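Local coordinates for BDI-0842-like domain-containing protein (Parabacteroides distasonis, PDB 4JM1) that is of unknown function and adopts a small alpha/beta fold resembling the prodomain of alpha-lytic protease, at residues N22-A31 against G55-K65. Numbering follows the deposited sequence.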
ATOM      1  N   ASN A  22       0.614  12.638  -0.371  1.00 15.90           N
ATOM      2  CA  ASN A  22      -0.231  12.916   0.782  1.00 16.44           C
ATOM      3  C   ASN A  22       0.041  12.000   1.969  1.00 16.44           C
ATOM      4  O   ASN A  22      -0.688  12.047   2.958  1.00 18.33           O
ATOM      5  CB  ASN A  22      -1.712  12.866   0.377  1.00 17.08           C
ATOM      6  CG  ASN A  22      -2.173  11.481  -0.051  1.00 16.07           C
ATOM      7  OD1 ASN A  22      -1.398  10.533  -0.067  1.00 16.31           O
ATOM      8  ND2 ASN A  22      -3.446  11.374  -0.446  1.00 16.67           N
ATOM      9  N   GLY A  23       1.097  11.174   1.875  1.00 16.09           N
ATOM     10  CA  GLY A  23       1.595  10.417   3.015  1.00 16.55           C
ATOM     11  C   GLY A  23       1.106   9.006   3.250  1.00 13.95           C
ATOM     12  O   GLY A  23       1.394   8.434   4.292  1.00 16.86           O
ATOM     13  N   PHE A  24       0.371   8.449   2.294  1.00 12.27           N
ATOM     14  CA  PHE A  24      -0.078   7.065   2.406  1.00 11.37           C
ATOM     15  C   PHE A  24       0.856   6.125   1.654  1.00 12.29           C
ATOM     16  O   PHE A  24       1.433   6.476   0.622  1.00 15.41           O
ATOM     17  CB  PHE A  24      -1.518   6.899   1.897  1.00 12.44           C
ATOM     18  CG  PHE A  24      -2.550   7.553   2.785  1.00 11.49           C
ATOM     19  CD1 PHE A  24      -2.915   8.867   2.597  1.00 13.61           C
ATOM     20  CD2 PHE A  24      -3.134   6.863   3.806  1.00 12.82           C
ATOM     21  CE1 PHE A  24      -3.862   9.484   3.422  1.00 15.16           C
ATOM     22  CE2 PHE A  24      -4.086   7.466   4.641  1.00 15.69           C
ATOM     23  CZ  PHE A  24      -4.456   8.762   4.437  1.00 14.92           C
ATOM     24  N   LEU A  25       0.950   4.911   2.168  1.00 11.92           N
ATOM     25  CA  LEU A  25       1.617   3.804   1.460  1.00 10.77           C
ATOM     26  C   LEU A  25       0.521   3.015   0.766  1.00 11.50           C
ATOM     27  O   LEU A  25      -0.361   2.462   1.429  1.00 11.53           O
ATOM     28  CB  LEU A  25       2.408   2.912   2.423  1.00 12.29           C
ATOM     29  CG  LEU A  25       3.012   1.634   1.835  1.00 13.60           C
ATOM     30  CD1 LEU A  25       3.918   1.907   0.642  1.00 15.71           C
ATOM     31  CD2 LEU A  25       3.765   0.879   2.952  1.00 14.21           C
ATOM     32  N   VAL A  26       0.579   3.009  -0.559  1.00 10.82           N
ATOM     33  CA  VAL A  26      -0.397   2.337  -1.404  1.00 10.31           C
ATOM     34  C   VAL A  26       0.206   1.030  -1.922  1.00 10.36           C
ATOM     35  O   VAL A  26       1.332   1.030  -2.465  1.00 12.77           O
ATOM     36  CB  VAL A  26      -0.836   3.202  -2.581  1.00 10.57           C
ATOM     37  CG1 VAL A  26      -1.860   2.449  -3.450  1.00 12.71           C
ATOM     38  CG2 VAL A  26      -1.412   4.552  -2.093  1.00 12.38           C
ATOM     39  N   ILE A  27      -0.515  -0.062  -1.672  1.00 11.02           N
ATOM     40  CA  ILE A  27      -0.069  -1.399  -2.004  1.00 11.06           C
ATOM     41  C   ILE A  27      -1.092  -2.061  -2.924  1.00 10.66           C
ATOM     42  O   ILE A  27      -2.266  -2.179  -2.564  1.00 11.49           O
ATOM     43  CB  ILE A  27       0.188  -2.215  -0.725  1.00 11.53           C
ATOM     44  CG1 ILE A  27       1.289  -1.503   0.124  1.00 14.51           C
ATOM     45  CG2 ILE A  27       0.589  -3.639  -1.067  1.00 12.90           C
ATOM     46  CD1 ILE A  27       1.565  -2.076   1.485  1.00 15.62           C
ATOM     47  N   ALA A  28      -0.612  -2.503  -4.091  1.00 11.10           N
ATOM     48  CA  ALA A  28      -1.458  -3.118  -5.116  1.00 10.15           C
ATOM     49  C   ALA A  28      -1.273  -4.636  -5.070  1.00 11.59           C
ATOM     50  O   ALA A  28      -0.150  -5.133  -5.169  1.00 12.47           O
ATOM     51  CB  ALA A  28      -1.113  -2.571  -6.501  1.00 11.67           C
ATOM     52  N   ILE A  29      -2.392  -5.345  -4.939  1.00 12.12           N
ATOM     53  CA  ILE A  29      -2.439  -6.801  -4.878  1.00 12.19           C
ATOM     54  C   ILE A  29      -3.337  -7.371  -5.988  1.00 12.92           C
ATOM     55  O   ILE A  29      -4.153  -6.656  -6.602  1.00 12.31           O
ATOM     56  CB  ILE A  29      -2.956  -7.306  -3.484  1.00 12.37           C
ATOM     57  CG1 ILE A  29      -4.397  -6.834  -3.234  1.00 11.93           C
ATOM     58  CG2 ILE A  29      -2.020  -6.841  -2.373  1.00 13.16           C
ATOM     59  CD1 ILE A  29      -5.094  -7.608  -2.133  1.00 14.72           C
ATOM     60  N   ASP A  30      -3.148  -8.665  -6.273  1.00 14.82           N
ATOM     61  CA  ASP A  30      -4.013  -9.349  -7.224  1.00 16.78           C
ATOM     62  C   ASP A  30      -5.306  -9.788  -6.514  1.00 17.50           C
ATOM     63  O   ASP A  30      -5.471 -10.946  -6.123  1.00 19.63           O
ATOM     64  CB  ASP A  30      -3.283 -10.538  -7.853  1.00 19.71           C
ATOM     65  CG  ASP A  30      -4.032 -11.127  -9.035  1.00 26.89           C
ATOM     66  OD1 ASP A  30      -4.963 -10.478  -9.578  1.00 24.33           O
ATOM     67  OD2 ASP A  30      -3.668 -12.263  -9.420  1.00 32.59           O
ATOM     68  N   ALA A  31      -6.215  -8.840  -6.332  1.00 15.18           N
ATOM     69  CA  ALA A  31      -7.389  -9.038  -5.494  1.00 16.02           C
ATOM     70  C   ALA A  31      -8.479  -9.821  -6.215  1.00 15.86           C
ATOM     71  O   ALA A  31      -8.760  -9.582  -7.373  1.00 20.04           O
ATOM     72  CB  ALA A  31      -7.943  -7.691  -5.048  1.00 15.52           C
ATOM     73  N   GLY A  55       6.515   8.251   9.231  1.00 19.87           N
ATOM     74  CA  GLY A  55       5.707   9.306   8.665  1.00 20.72           C
ATOM     75  C   GLY A  55       4.487   8.870   7.884  1.00 18.76           C
ATOM     76  O   GLY A  55       3.866   9.711   7.219  1.00 21.54           O
ATOM     77  N   LEU A  56       4.139   7.587   7.920  1.00 15.20           N
ATOM     78  CA  LEU A  56       3.007   7.139   7.129  1.00 14.80           C
ATOM     79  C   LEU A  56       1.718   7.543   7.825  1.00 15.08           C
ATOM     80  O   LEU A  56       1.555   7.329   9.014  1.00 18.13           O
ATOM     81  CB  LEU A  56       3.013   5.633   6.952  1.00 14.06           C
ATOM     82  CG  LEU A  56       4.169   5.058   6.158  1.00 15.27           C
ATOM     83  CD1 LEU A  56       4.027   3.526   6.129  1.00 15.33           C
ATOM     84  CD2 LEU A  56       4.215   5.637   4.765  1.00 17.24           C
ATOM     85  N   LYS A  57       0.790   8.088   7.058  1.00 14.14           N
ATOM     86  CA  LYS A  57      -0.577   8.319   7.543  1.00 15.09           C
ATOM     87  C   LYS A  57      -1.399   7.050   7.576  1.00 14.27           C
ATOM     88  O   LYS A  57      -2.377   6.953   8.310  1.00 15.86           O
ATOM     89  CB  LYS A  57      -1.275   9.356   6.674  1.00 16.79           C
ATOM     90  CG  LYS A  57      -0.683  10.728   6.876  1.00 19.99           C
ATOM     91  CD  LYS A  57      -1.493  11.770   6.180  1.00 21.97           C
ATOM     92  CE  LYS A  57      -0.868  13.122   6.385  1.00 28.08           C
ATOM     93  NZ  LYS A  57      -1.415  14.078   5.391  1.00 35.48           N
ATOM     94  N   GLY A  58      -1.006   6.064   6.763  1.00 13.46           N
ATOM     95  CA  GLY A  58      -1.748   4.832   6.727  1.00 11.87           C
ATOM     96  C   GLY A  58      -1.304   4.014   5.533  1.00 11.56           C
ATOM     97  O   GLY A  58      -0.410   4.430   4.798  1.00 12.47           O
ATOM     98  N   VAL A  59      -1.929   2.852   5.364  1.00 11.28           N
ATOM     99  CA  VAL A  59      -1.793   1.995   4.188  1.00 10.83           C
ATOM    100  C   VAL A  59      -3.143   1.906   3.491  1.00 11.39           C
ATOM    101  O   VAL A  59      -4.198   1.768   4.154  1.00 11.10           O
ATOM    102  CB  VAL A  59      -1.300   0.594   4.576  1.00 10.52           C
ATOM    103  CG1 VAL A  59      -1.567  -0.462   3.461  1.00 11.09           C
ATOM    104  CG2 VAL A  59       0.185   0.690   4.942  1.00 10.60           C
ATOM    105  N   LEU A  60      -3.082   1.964   2.158  1.00  9.41           N
ATOM    106  CA  LEU A  60      -4.228   1.792   1.287  1.00  9.14           C
ATOM    107  C   LEU A  60      -3.949   0.584   0.410  1.00  9.82           C
ATOM    108  O   LEU A  60      -2.868   0.500  -0.185  1.00 11.70           O
ATOM    109  CB  LEU A  60      -4.500   3.044   0.422  1.00  9.95           C
ATOM    110  CG  LEU A  60      -4.578   4.340   1.225  1.00 10.40           C
ATOM    111  CD1 LEU A  60      -4.588   5.526   0.239  1.00 11.62           C
ATOM    112  CD2 LEU A  60      -5.779   4.355   2.194  1.00 11.53           C
ATOM    113  N   ILE A  61      -4.922  -0.324   0.305  1.00 10.14           N
ATOM    114  CA  ILE A  61      -4.848  -1.448  -0.617  1.00  9.45           C
ATOM    115  C   ILE A  61      -5.668  -1.144  -1.859  1.00  9.36           C
ATOM    116  O   ILE A  61      -6.783  -0.651  -1.758  1.00 10.71           O
ATOM    117  CB  ILE A  61      -5.342  -2.770   0.020  1.00  9.41           C
ATOM    118  CG1 ILE A  61      -4.663  -3.006   1.391  1.00 11.30           C
ATOM    119  CG2 ILE A  61      -5.143  -3.965  -0.974  1.00 10.54           C
ATOM    120  CD1 ILE A  61      -3.160  -3.269   1.387  1.00 13.18           C
ATOM    121  N   VAL A  62      -5.064  -1.386  -3.019  1.00 10.01           N
ATOM    122  CA  VAL A  62      -5.744  -1.284  -4.289  1.00  9.59           C
ATOM    123  C   VAL A  62      -5.528  -2.581  -5.100  1.00 10.84           C
ATOM    124  O   VAL A  62      -4.663  -3.405  -4.774  1.00 11.47           O
ATOM    125  CB  VAL A  62      -5.208  -0.045  -5.114  1.00 10.57           C
ATOM    126  CG1 VAL A  62      -5.485   1.292  -4.372  1.00 10.75           C
ATOM    127  CG2 VAL A  62      -3.743  -0.188  -5.517  1.00 11.54           C
ATOM    128  N   ASP A  63      -6.380  -2.773  -6.118  1.00 11.24           N
ATOM    129  CA  ASP A  63      -6.262  -3.932  -7.019  1.00 12.65           C
ATOM    130  C   ASP A  63      -5.294  -3.565  -8.130  1.00 12.66           C
ATOM    131  O   ASP A  63      -5.519  -2.593  -8.851  1.00 13.07           O
ATOM    132  CB  ASP A  63      -7.641  -4.299  -7.558  1.00 13.69           C
ATOM    133  CG  ASP A  63      -7.667  -5.613  -8.347  1.00 15.44           C
ATOM    134  OD1 ASP A  63      -6.605  -6.140  -8.757  1.00 16.00           O
ATOM    135  OD2 ASP A  63      -8.792  -6.127  -8.534  1.00 19.62           O
ATOM    136  N   ILE A  64      -4.235  -4.368  -8.284  1.00 12.28           N
ATOM    137  CA  ILE A  64      -3.279  -4.197  -9.381  1.00 13.05           C
ATOM    138  C   ILE A  64      -3.957  -4.152 -10.773  1.00 14.36           C
ATOM    139  O   ILE A  64      -3.460  -3.501 -11.698  1.00 15.63           O
ATOM    140  CB  ILE A  64      -2.205  -5.326  -9.362  1.00 13.67           C
ATOM    141  CG1 ILE A  64      -1.000  -4.994 -10.259  1.00 15.81           C
ATOM    142  CG2 ILE A  64      -2.820  -6.720  -9.750  1.00 15.11           C
ATOM    143  CD1 ILE A  64      -0.109  -3.855  -9.733  1.00 15.81           C
ATOM    144  N   LYS A  65      -5.105  -4.807 -10.887  1.00 14.33           N
ATOM    145  CA  LYS A  65      -5.806  -4.895 -12.166  1.00 16.14           C
ATOM    146  C   LYS A  65      -6.537  -3.623 -12.553  1.00 17.63           C
ATOM    147  O   LYS A  65      -6.979  -3.497 -13.707  1.00 22.02           O
ATOM    148  CB  LYS A  65      -6.792  -6.060 -12.169  1.00 17.18           C
ATOM    149  CG  LYS A  65      -6.111  -7.442 -12.037  1.00 20.02           C
ATOM    150  CD  LYS A  65      -7.088  -8.589 -12.081  1.00 21.74           C
ATOM    151  CE  LYS A  65      -8.011  -8.656 -10.869  1.00 20.92           C
ATOM    152  NZ  LYS A  65      -7.239  -8.721  -9.559  1.00 19.94           N
TER
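Leu-56 reaches Leu-25 with its branched end, CD2 lying 4.0 Å from Leu-25 CB, an apolar pairing just ahead of strand 58-63. Lys-57 donates its backbone N to Gly-23 O (2.9 Å) and lays CB squarely over the Phe-24 ring, 4.0 Å from the centroid, a CH-pi contact; its extended chain carries NZ on to a weak bond with Asn-22 O. Gly-58 has no side chain, and any beta carbon here would press on Phe-24 CE2. From Gly-58 O onward, backbone bonds zip the parallel strands together. Val-59 meets Leu-25 CB and Ile-27 CD1 on the helix-covered face. Leu-60 receives from Ile-27 N (2.8 Å), donates to Leu-25 O and, on the other face, packs CD1 on Phe-24 CB (3.7 Å). Ile-61, back under the helix, sets CD1 against Ile-27 CB and CG2 against Ile-29 CG1; branched apolar residues suit this buried face. Opposite, Val-62 CG2 meets Val-26 CG1 and the small Ala-28. Asp-63 forms an Asx turn, OD1 accepting Lys-65 N. Bends at chi3 and chi4 (-68° and -56°) curl Lys-65 back, and NZ, suitably placed between two carboxylates, salt-bridges Asp-63 and Asp-30 OD1 (2.9 Å) and hydrogen-bonds Ala-31 O (2.8 Å). The strands, joined through helix 38-50 as a beta-alpha-beta crossover, lie between 16-19 and 78-83.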